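Putative thioesterase II (Thermobifida fusca, PDB 3BBJ) probably hydrolyses acyl thioesters such as acyl-CoA, as a protein built from two hotdog domains in one chain and paired with a second copy. Local coordinates at residues T43-S48 with V90-F95; S53-A58 with T108-P113; V59-H64 with L220-R225; A226-G231 with R259-S264. One frame throughout, in Å; residues are numbered along the deposited sequence.

Interaction 1. Residues T43-S48 with V90-F95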
# COMPACT_ATOMS: atom_id res chain seq x y z
N THR A 43 5.35 -8.34 12.64
CA THR A 43 4.92 -9.65 13.09
C THR A 43 4.33 -9.57 14.50
O THR A 43 3.29 -10.17 14.80
CB THR A 43 6.13 -10.63 13.06
OG1 THR A 43 6.49 -10.91 11.70
CG2 THR A 43 5.80 -11.91 13.77
N VAL A 44 5.03 -8.82 15.34
CA VAL A 44 4.62 -8.60 16.73
C VAL A 44 3.35 -7.76 16.79
O VAL A 44 2.44 -8.07 17.58
CB VAL A 44 5.77 -7.93 17.52
CG1 VAL A 44 5.24 -7.22 18.76
CG2 VAL A 44 6.84 -8.96 17.89
N LEU A 45 3.28 -6.71 15.98
CA LEU A 45 2.09 -5.87 15.96
C LEU A 45 0.92 -6.65 15.38
O LEU A 45 -0.20 -6.52 15.87
CB LEU A 45 2.33 -4.60 15.15
CG LEU A 45 3.23 -3.50 15.72
CD1 LEU A 45 3.05 -2.24 14.85
CD2 LEU A 45 2.92 -3.18 17.19
N GLN A 46 1.17 -7.48 14.37
CA GLN A 46 0.09 -8.29 13.81
C GLN A 46 -0.55 -9.14 14.89
O GLN A 46 -1.77 -9.28 14.90
CB GLN A 46 0.58 -9.17 12.65
CG GLN A 46 -0.52 -10.07 12.05
CD GLN A 46 -0.07 -10.83 10.80
OE1 GLN A 46 0.23 -10.22 9.77
NE2 GLN A 46 -0.04 -12.16 10.88
N ARG A 47 0.29 -9.72 15.75
CA ARG A 47 -0.18 -10.59 16.84
C ARG A 47 -1.10 -9.87 17.80
O ARG A 47 -2.12 -10.41 18.23
CB ARG A 47 0.99 -11.19 17.63
CG ARG A 47 1.62 -12.37 16.96
CD ARG A 47 2.33 -13.30 17.94
NE ARG A 47 2.34 -14.66 17.41
CZ ARG A 47 3.22 -15.15 16.54
NH1 ARG A 47 4.20 -14.40 16.06
NH2 ARG A 47 3.10 -16.41 16.13
N SER A 48 -0.72 -8.65 18.15
CA SER A 48 -1.51 -7.82 19.03
C SER A 48 -2.89 -7.55 18.44
O SER A 48 -3.89 -7.55 19.15
CB SER A 48 -0.80 -6.50 19.29
OG SER A 48 -0.59 -5.77 18.09
N VAL A 90 -8.28 -2.93 13.49
CA VAL A 90 -7.53 -2.67 14.72
C VAL A 90 -6.28 -1.80 14.47
O VAL A 90 -5.49 -2.04 13.55
CB VAL A 90 -7.10 -4.03 15.42
CG1 VAL A 90 -6.46 -3.78 16.82
CG2 VAL A 90 -8.29 -4.99 15.54
N GLN A 91 -6.12 -0.78 15.29
CA GLN A 91 -4.92 0.06 15.31
C GLN A 91 -4.02 -0.44 16.44
O GLN A 91 -4.48 -0.72 17.56
CB GLN A 91 -5.32 1.51 15.52
CG GLN A 91 -4.22 2.53 15.57
CD GLN A 91 -4.81 3.95 15.64
OE1 GLN A 91 -4.74 4.62 16.67
NE2 GLN A 91 -5.44 4.38 14.55
N THR A 92 -2.74 -0.59 16.12
CA THR A 92 -1.76 -1.11 17.05
C THR A 92 -0.48 -0.29 16.91
O THR A 92 -0.01 -0.04 15.79
CB THR A 92 -1.52 -2.62 16.80
OG1 THR A 92 -0.51 -3.12 17.69
CG2 THR A 92 -1.10 -2.88 15.34
N THR A 93 0.03 0.18 18.05
CA THR A 93 1.21 1.03 18.07
C THR A 93 2.28 0.47 19.03
O THR A 93 1.98 0.06 20.17
CB THR A 93 0.83 2.46 18.49
OG1 THR A 93 -0.29 2.90 17.72
CG2 THR A 93 2.02 3.43 18.32
N LEU A 94 3.53 0.47 18.56
CA LEU A 94 4.67 -0.04 19.34
C LEU A 94 5.45 1.10 19.96
O LEU A 94 5.80 2.07 19.27
CB LEU A 94 5.60 -0.86 18.46
CG LEU A 94 6.82 -1.47 19.12
CD1 LEU A 94 6.40 -2.47 20.21
CD2 LEU A 94 7.70 -2.15 18.06
N PHE A 95 5.71 0.97 21.27
CA PHE A 95 6.46 1.95 22.04
C PHE A 95 7.71 1.33 22.64
O PHE A 95 7.74 0.15 22.98
CB PHE A 95 5.62 2.47 23.19
CG PHE A 95 4.40 3.19 22.76
CD1 PHE A 95 3.25 2.50 22.43
CD2 PHE A 95 4.38 4.57 22.73
CE1 PHE A 95 2.10 3.18 22.04
CE2 PHE A 95 3.22 5.27 22.35
CZ PHE A 95 2.08 4.57 22.00

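Interaction 2. Residues S53-A58 with T108-P113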
# COMPACT_ATOMS: atom_id res chain seq x y z
N SER A 53 -9.19 -9.14 17.91
CA SER A 53 -10.17 -9.28 16.85
C SER A 53 -10.94 -10.58 16.90
O SER A 53 -10.43 -11.61 17.35
CB SER A 53 -9.46 -9.19 15.50
OG SER A 53 -10.36 -9.42 14.42
N ASP A 54 -12.16 -10.50 16.38
CA ASP A 54 -13.06 -11.65 16.25
C ASP A 54 -12.83 -12.41 14.94
O ASP A 54 -13.42 -13.45 14.71
CB ASP A 54 -14.54 -11.22 16.40
CG ASP A 54 -14.85 -9.85 15.77
OD1 ASP A 54 -13.93 -9.19 15.25
OD2 ASP A 54 -16.02 -9.43 15.80
N HIS A 55 -11.96 -11.88 14.09
CA HIS A 55 -11.62 -12.52 12.83
C HIS A 55 -10.20 -13.06 12.88
O HIS A 55 -9.36 -12.56 13.64
CB HIS A 55 -11.79 -11.54 11.69
CG HIS A 55 -13.17 -10.98 11.59
ND1 HIS A 55 -14.26 -11.73 11.22
CD2 HIS A 55 -13.64 -9.73 11.82
CE1 HIS A 55 -15.34 -10.97 11.23
NE2 HIS A 55 -14.99 -9.75 11.59
N LEU A 56 -9.93 -14.06 12.05
CA LEU A 56 -8.69 -14.82 12.15
C LEU A 56 -7.47 -14.24 11.44
O LEU A 56 -6.35 -14.53 11.85
CB LEU A 56 -8.92 -16.26 11.65
CG LEU A 56 -9.93 -17.10 12.45
CD1 LEU A 56 -9.94 -18.55 11.94
CD2 LEU A 56 -9.63 -17.06 13.96
N HIS A 57 -7.69 -13.43 10.40
CA HIS A 57 -6.59 -13.02 9.49
C HIS A 57 -6.43 -11.56 9.26
O HIS A 57 -7.40 -10.82 9.22
CB HIS A 57 -6.79 -13.66 8.11
CG HIS A 57 -7.07 -15.11 8.18
ND1 HIS A 57 -8.21 -15.68 7.66
CD2 HIS A 57 -6.38 -16.12 8.77
CE1 HIS A 57 -8.20 -16.98 7.89
NE2 HIS A 57 -7.10 -17.27 8.56
N ALA A 58 -5.18 -11.18 9.03
CA ALA A 58 -4.79 -9.80 8.70
C ALA A 58 -4.82 -9.67 7.18
O ALA A 58 -3.87 -10.07 6.50
CB ALA A 58 -3.41 -9.53 9.24
N THR A 108 -8.83 -6.87 9.52
CA THR A 108 -8.86 -8.31 9.77
C THR A 108 -10.19 -8.87 9.31
O THR A 108 -11.23 -8.21 9.43
CB THR A 108 -8.64 -8.69 11.26
OG1 THR A 108 -9.87 -8.56 11.98
CG2 THR A 108 -7.54 -7.82 11.91
N ALA A 109 -10.13 -10.07 8.77
CA ALA A 109 -11.30 -10.80 8.30
C ALA A 109 -10.95 -12.29 8.39
O ALA A 109 -9.87 -12.64 8.84
CB ALA A 109 -11.64 -10.40 6.88
N THR A 110 -11.86 -13.16 7.98
CA THR A 110 -11.60 -14.59 8.00
C THR A 110 -11.74 -15.10 6.59
O THR A 110 -12.83 -15.15 6.07
CB THR A 110 -12.57 -15.34 8.95
OG1 THR A 110 -12.40 -14.84 10.28
CG2 THR A 110 -12.31 -16.87 8.93
N LEU A 111 -10.63 -15.45 5.97
CA LEU A 111 -10.64 -15.96 4.61
C LEU A 111 -10.99 -17.44 4.58
O LEU A 111 -10.77 -18.16 5.55
CB LEU A 111 -9.27 -15.79 3.97
CG LEU A 111 -8.71 -14.37 3.83
CD1 LEU A 111 -7.39 -14.45 3.08
CD2 LEU A 111 -9.72 -13.49 3.13
N ASP A 112 -11.51 -17.88 3.45
CA ASP A 112 -11.84 -19.27 3.20
C ASP A 112 -10.55 -19.92 2.69
O ASP A 112 -10.08 -19.56 1.61
CB ASP A 112 -12.98 -19.36 2.17
CG ASP A 112 -13.26 -20.79 1.70
OD1 ASP A 112 -12.66 -21.75 2.21
OD2 ASP A 112 -14.10 -20.93 0.78
N PRO A 113 -9.98 -20.89 3.44
CA PRO A 113 -8.76 -21.53 2.97
C PRO A 113 -8.92 -22.37 1.70
O PRO A 113 -7.90 -22.70 1.09
CB PRO A 113 -8.31 -22.40 4.15
CG PRO A 113 -9.51 -22.58 4.99
CD PRO A 113 -10.42 -21.41 4.75

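Interaction 3. Residues V59-H64 with L220-R225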
# COMPACT_ATOMS: atom_id res chain seq x y z
N VAL A 59 -5.92 -9.12 6.66
CA VAL A 59 -6.14 -9.08 5.21
C VAL A 59 -5.52 -7.86 4.53
O VAL A 59 -5.01 -7.98 3.41
CB VAL A 59 -7.64 -9.25 4.86
CG1 VAL A 59 -7.89 -8.96 3.40
CG2 VAL A 59 -8.05 -10.71 5.20
N SER A 60 -5.56 -6.70 5.20
CA SER A 60 -4.79 -5.53 4.75
C SER A 60 -4.16 -4.89 5.96
O SER A 60 -4.85 -4.56 6.92
CB SER A 60 -5.63 -4.49 4.02
OG SER A 60 -6.40 -5.10 3.00
N SER A 61 -2.84 -4.69 5.88
CA SER A 61 -2.08 -4.11 6.97
C SER A 61 -1.21 -2.97 6.43
O SER A 61 -0.38 -3.19 5.55
CB SER A 61 -1.21 -5.20 7.60
OG SER A 61 -1.97 -6.35 7.93
N SER A 62 -1.41 -1.77 6.97
CA SER A 62 -0.62 -0.58 6.65
C SER A 62 0.15 -0.11 7.87
O SER A 62 -0.44 0.15 8.94
CB SER A 62 -1.51 0.57 6.18
OG SER A 62 -2.69 0.61 6.95
N TYR A 63 1.46 0.03 7.69
CA TYR A 63 2.34 0.39 8.77
C TYR A 63 3.14 1.65 8.43
O TYR A 63 3.71 1.77 7.33
CB TYR A 63 3.32 -0.75 9.03
CG TYR A 63 2.72 -2.08 9.47
CD1 TYR A 63 2.50 -2.34 10.82
CD2 TYR A 63 2.46 -3.10 8.55
CE1 TYR A 63 1.98 -3.53 11.24
CE2 TYR A 63 1.96 -4.32 8.97
CZ TYR A 63 1.70 -4.52 10.33
OH TYR A 63 1.19 -5.70 10.80
N HIS A 64 3.20 2.56 9.40
CA HIS A 64 4.02 3.77 9.29
C HIS A 64 5.12 3.72 10.34
O HIS A 64 4.83 3.54 11.51
CB HIS A 64 3.15 5.00 9.45
CG HIS A 64 2.33 5.29 8.23
ND1 HIS A 64 2.67 6.28 7.33
CD2 HIS A 64 1.24 4.67 7.72
CE1 HIS A 64 1.78 6.29 6.36
NE2 HIS A 64 0.91 5.32 6.56
N LEU A 220 4.80 0.71 4.70
CA LEU A 220 4.59 -0.58 4.06
C LEU A 220 3.14 -0.97 4.28
O LEU A 220 2.64 -0.93 5.41
CB LEU A 220 5.53 -1.67 4.61
CG LEU A 220 5.42 -3.10 4.06
CD1 LEU A 220 6.67 -3.92 4.37
CD2 LEU A 220 4.19 -3.83 4.60
N THR A 221 2.47 -1.30 3.18
CA THR A 221 1.15 -1.90 3.19
C THR A 221 1.23 -3.23 2.44
O THR A 221 1.81 -3.30 1.36
CB THR A 221 0.11 -1.05 2.47
OG1 THR A 221 -0.08 0.18 3.17
CG2 THR A 221 -1.22 -1.81 2.43
N TRP A 222 0.66 -4.27 3.03
CA TRP A 222 0.64 -5.58 2.40
C TRP A 222 -0.72 -6.29 2.59
O TRP A 222 -1.43 -6.09 3.56
CB TRP A 222 1.82 -6.43 2.88
CG TRP A 222 1.60 -7.11 4.18
CD1 TRP A 222 1.88 -6.63 5.41
CD2 TRP A 222 1.06 -8.42 4.37
NE1 TRP A 222 1.55 -7.54 6.37
CE2 TRP A 222 1.03 -8.65 5.77
CE3 TRP A 222 0.60 -9.42 3.52
CZ2 TRP A 222 0.55 -9.84 6.32
CZ3 TRP A 222 0.12 -10.59 4.06
CH2 TRP A 222 0.10 -10.80 5.45
N HIS A 223 -1.07 -7.10 1.61
CA HIS A 223 -2.37 -7.75 1.59
C HIS A 223 -2.25 -9.28 1.54
O HIS A 223 -1.46 -9.81 0.76
CB HIS A 223 -3.15 -7.27 0.36
CG HIS A 223 -3.28 -5.79 0.26
ND1 HIS A 223 -3.99 -5.05 1.18
CD2 HIS A 223 -2.83 -4.91 -0.66
CE1 HIS A 223 -3.96 -3.78 0.84
NE2 HIS A 223 -3.26 -3.66 -0.27
N LEU A 224 -3.05 -9.95 2.35
CA LEU A 224 -3.12 -11.41 2.39
C LEU A 224 -4.22 -11.81 1.42
O LEU A 224 -5.35 -11.39 1.61
CB LEU A 224 -3.49 -11.91 3.78
CG LEU A 224 -3.59 -13.42 3.95
CD1 LEU A 224 -2.23 -14.07 3.68
CD2 LEU A 224 -4.10 -13.77 5.34
N ARG A 225 -3.89 -12.64 0.43
CA ARG A 225 -4.80 -12.99 -0.66
C ARG A 225 -5.36 -14.41 -0.65
O ARG A 225 -6.41 -14.68 -1.26
CB ARG A 225 -4.09 -12.75 -1.98
CG ARG A 225 -3.58 -11.30 -2.19
CD ARG A 225 -4.63 -10.25 -1.88
NE ARG A 225 -5.93 -10.55 -2.51
CZ ARG A 225 -6.23 -10.32 -3.79
NH1 ARG A 225 -5.35 -9.78 -4.62
NH2 ARG A 225 -7.44 -10.63 -4.24
O HOH W 1 0.41 -7.64 9.25
O HOH W 2 -2.25 -7.75 5.89

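Interaction 4. Residues A226-G231 with R259-S264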
# COMPACT_ATOMS: atom_id res chain seq x y z
N ALA A 226 -4.62 -15.32 -0.02
CA ALA A 226 -4.99 -16.73 0.12
C ALA A 226 -4.27 -17.24 1.36
O ALA A 226 -3.29 -16.64 1.82
CB ALA A 226 -4.54 -17.52 -1.09
N ILE A 227 -4.79 -18.33 1.92
CA ILE A 227 -4.22 -18.96 3.09
C ILE A 227 -3.18 -19.97 2.59
O ILE A 227 -3.54 -20.94 1.93
CB ILE A 227 -5.30 -19.70 3.91
CG1 ILE A 227 -6.39 -18.73 4.39
CG2 ILE A 227 -4.66 -20.46 5.07
CD1 ILE A 227 -5.94 -17.67 5.41
N PRO A 228 -1.89 -19.74 2.91
CA PRO A 228 -0.87 -20.64 2.41
C PRO A 228 -0.72 -21.88 3.28
O PRO A 228 -0.97 -21.85 4.49
CB PRO A 228 0.41 -19.81 2.50
CG PRO A 228 0.20 -18.98 3.69
CD PRO A 228 -1.30 -18.69 3.75
N GLU A 229 -0.30 -22.97 2.65
CA GLU A 229 0.08 -24.16 3.40
C GLU A 229 1.55 -23.94 3.79
O GLU A 229 2.26 -23.22 3.09
CB GLU A 229 -0.11 -25.43 2.56
CG GLU A 229 -0.65 -26.64 3.33
CD GLU A 229 -2.05 -26.41 3.92
OE1 GLU A 229 -2.99 -26.18 3.14
OE2 GLU A 229 -2.21 -26.49 5.16
N PRO A 230 1.99 -24.53 4.92
CA PRO A 230 3.39 -24.37 5.34
C PRO A 230 4.42 -24.71 4.27
O PRO A 230 4.14 -25.48 3.35
CB PRO A 230 3.51 -25.32 6.53
CG PRO A 230 2.12 -25.41 7.10
CD PRO A 230 1.23 -25.35 5.89
N GLY A 231 5.59 -24.08 4.39
CA GLY A 231 6.70 -24.31 3.48
C GLY A 231 7.29 -23.02 2.96
O GLY A 231 6.73 -21.93 3.20
N ARG A 259 0.15 -20.40 -5.51
CA ARG A 259 -0.98 -19.53 -5.18
C ARG A 259 -0.47 -18.24 -4.58
O ARG A 259 0.29 -18.26 -3.61
CB ARG A 259 -1.92 -20.23 -4.21
CG ARG A 259 -2.63 -21.45 -4.86
CD ARG A 259 -3.11 -22.48 -3.84
NE ARG A 259 -4.18 -22.00 -2.96
CZ ARG A 259 -4.05 -21.66 -1.67
NH1 ARG A 259 -2.89 -21.72 -1.06
NH2 ARG A 259 -5.12 -21.26 -0.99
N LEU A 260 -0.86 -17.13 -5.17
CA LEU A 260 -0.48 -15.82 -4.65
C LEU A 260 -1.06 -15.68 -3.23
O LEU A 260 -2.27 -15.82 -3.03
CB LEU A 260 -0.99 -14.70 -5.56
CG LEU A 260 -0.72 -13.25 -5.14
CD1 LEU A 260 0.80 -12.92 -5.20
CD2 LEU A 260 -1.57 -12.24 -5.98
N VAL A 261 -0.19 -15.43 -2.26
CA VAL A 261 -0.62 -15.27 -0.86
C VAL A 261 -0.40 -13.86 -0.29
O VAL A 261 -1.13 -13.47 0.59
CB VAL A 261 0.07 -16.33 0.08
CG1 VAL A 261 -0.32 -17.74 -0.30
CG2 VAL A 261 1.58 -16.18 0.04
N ALA A 262 0.61 -13.14 -0.77
CA ALA A 262 0.94 -11.77 -0.27
C ALA A 262 1.33 -10.82 -1.39
O ALA A 262 2.04 -11.21 -2.32
CB ALA A 262 2.10 -11.82 0.73
N GLN A 263 0.87 -9.57 -1.29
CA GLN A 263 1.23 -8.46 -2.19
C GLN A 263 1.59 -7.30 -1.27
O GLN A 263 0.76 -6.83 -0.51
CB GLN A 263 0.06 -8.02 -3.06
CG GLN A 263 -0.41 -9.00 -4.10
CD GLN A 263 -1.64 -8.50 -4.82
OE1 GLN A 263 -2.75 -8.47 -4.26
NE2 GLN A 263 -1.46 -8.10 -6.07
N SER A 264 2.85 -6.87 -1.36
CA SER A 264 3.41 -5.87 -0.49
C SER A 264 4.05 -4.78 -1.32
O SER A 264 4.65 -5.03 -2.34
CB SER A 264 4.48 -6.52 0.41
OG SER A 264 4.98 -5.64 1.41

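Interaction 1. Residues T43-S48 with V90-F95
No side-chain ring or side-chain amide takes part where Leu45 and Ser48 of helix 38-51 meet Thr92 and Leu94 of strand 88-96; the flat groups met are peptide units of the strand. CD1 of Leu45 sits over the face of the Thr92-Thr93 peptide, 3.9 Å from the carbonyl O of Thr92, while CD2 reaches onward to the Thr93 carbonyl carbon. That same CD2 sits 3.5 Å from Thr92 OG1 and 3.8 Å from Leu94 CB, so one methyl covers the step from hydroxyl to aliphatic carbon along the strand. The two side chains of Leu45 and Thr92 pass each other at a slant, with Thr92 CG2 3.8 Å from Leu45 CB.

One turn further along the helix, the two hydroxyls meet. Thr92 OG1 donates to Ser48 OG over 2.7 Å, and the rotamer explains the reach: with chi1 at 177°, OG1 stands opposite its own backbone N and projects at the helix. Ser48 OG in turn points back to the carbonyl O of Leu45, although the modelled separation is too short to be trusted in detail.

This is the hotdog arrangement, a central helix wrapped by a curved antiparallel sheet, and the segment axes run 8.3 Å apart at 136°. Leu102 of strand 99-109 and Tyr63 of strand 57-65 also touch Leu45, and Ile76 touches Thr92. The chemistry implies a mostly greasy helix-to-sheet interface with one buried polar spot, where the threonine hydroxyl finds its acceptor in the serine instead of facing hydrocarbon alone.

Interaction 2. Residues S53-A58 with T108-P113
An ST turn at Ser53 and the fraying end of an antiparallel strand pair make up this contact, at one end of the N-terminal hotdog sheet. Ser53 OG accepts from the backbone N of His55, closing the turn, and passes its own hydrogen to Thr108 OG1, 2.6 Å away. Thr108 OG1 in turn is bonded to the carbonyl O of Thr88, so the hydroxyls link the turn to strand 88-96 as well.

The regular pairing is short. His57 and Ala109 form a hydrogen-bonded pair, with His57 N to Ala109 O at 2.8 Å and Ala109 N to His57 O at 2.9 Å; Ala58 and Thr108 follow as a non-hydrogen-bonded pair. Beyond it, side chains take over from backbone carbonyls. Thr110 OG1 accepts from Leu56 N at 3.1 Å, and it also lies in the ring plane of His55, at the edge. The His57 ring does likewise for Leu111: Leu111 N meets ND1 at 3.0 Å, only 5° out of the ring plane and with an angle of 163° at the hydrogen. Its chi1 of -49° sets the ring opposite its own carbonyl carbon, along the departing 110-111 chain, and Leu56 CB lies over the centre of one ring face.

His55 uses its far nitrogen, NE2, to reach Gly84 O. From the second subunit, Trp246 packs on Ala109 and Leu111. Because ND1 of His57 takes a hydrogen from the chain, a neutral ring would probably carry its own on NE2, the tautomer also suggested for His55 by its bond to a carbonyl.

Interaction 3. Residues V59-H64 with L220-R225
Strands 59-64 and 220-224 run antiparallel, their axes 4.6 Å apart at 169°, with Ser61-Trp222 and Tyr63-Leu220 as hydrogen-bonded pairs, Ser60-His223 and Ser62-Thr221 as non-hydrogen-bonded ones, Tyr63 N to Leu220 O at 2.7 Å as the shortest rung, and Leu224 N approaching Val59 O from well outside the carbonyl plane near the other end.

On the face that carries Ser61, Tyr63, Leu220 and Trp222, the two aromatic side chains lie side by side and point the same way, Tyr63 CE2 4.2 Å from Trp222 NE1, edge toward edge. One water joins their polar atoms, 2.6 Å from Tyr63 OH and 3.1 Å from Trp222 NE1, which donates to it; Ser61 OG completes the set. A second water lies over the centre of one face of the indole and donates to the Trp222 carbonyl O at 3.0 Å while contacting Ser61 OG. Met42 and Gln46 of the central helix 38-51 touch this indole too.

The opposite face belongs to Ser60, Ser62, Thr221 and His223. With OG opposite its carbonyl carbon (chi1 -50°), Ser60 donates to His223 ND1 at 3.0 Å, coming in 20° out of the imidazole plane. Ser62 OG bonds to His64 of the second subunit, and Thr221 OG1 to Glu219.

Here the N-terminal and C-terminal hotdog domains join edge to edge, merging their sheets in the manner typical of a double hotdog, much as two separate subunits do in single-domain relatives.

Interaction 4. Residues A226-G231 with R259-S264
Ala226 and Arg259 face each other where the loop after strand 217-224 leaves the C-terminal hotdog sheet beside the start of strand 260-269, close to a classic beta bulge in which Val261 and Ala262 both oppose Leu253. The guanidinium group sets the geometry. Ala226 CB lies over one of its faces, 3.8 Å from NH2, while the carbonyl O of Ile227 stands at its edge, in plane. The chain of Arg259 bends at chi3, 66°, which folds the charged end back over the loop.

Both terminal nitrogens turn toward that one oxygen: NH1 donates to Ile227 O at 3.2 Å, and NH2 adds a weak bond at 3.3 Å. Relative to the carbonyl the bond is less regular, NH1 standing 43° above its plane, off the lone pairs. The stronger partner of Arg259 is Asp255, which makes a salt bridge with NH1; that nitrogen is thus shared between Asp255 and Ile227 O, and the acid probably fixes the guanidinium.

Nearer the strand, at Val261, the contact is apolar. Val261 lets CG1 do the touching; it stands opposite the residue's carbonyl carbon, chi1 -63°, and packs on Pro228, which also touches Pro191 and Leu192 of helix 191-198. The same Ala226 CB also comes 3.4 Å from Leu260 O. Ile227 turns away from the strand and packs on Leu111 and Pro113 instead. The valine-proline contact itself closes to 3.6 Å between Val261 CG1 and Pro228 CB.

How the interactions relate
Interactions 1 and 3 are buried, whereas 2 and 4 lie nearer the surface, where strands give way to loops. Interaction 1 sets helix 38-51 against its own sheet; interaction 3 joins the sheets of the two hotdog domains, and Gln46 of that helix packs on Trp222. Strand 57-65 serves both interactions 2 and 3, fraying in one and regularly paired in the other. Backbone bonds from His223 and Arg225 to strand 260-269 probably carry interaction 3 into interaction 4, while Ile227 meets His57 of interaction 2. Hydrocarbon and hydroxyls dominate in interaction 1, backbone rungs and waters in 3, side-chain-to-backbone bonds in 2, and a guanidinium on a carbonyl beside valine-proline packing in 4.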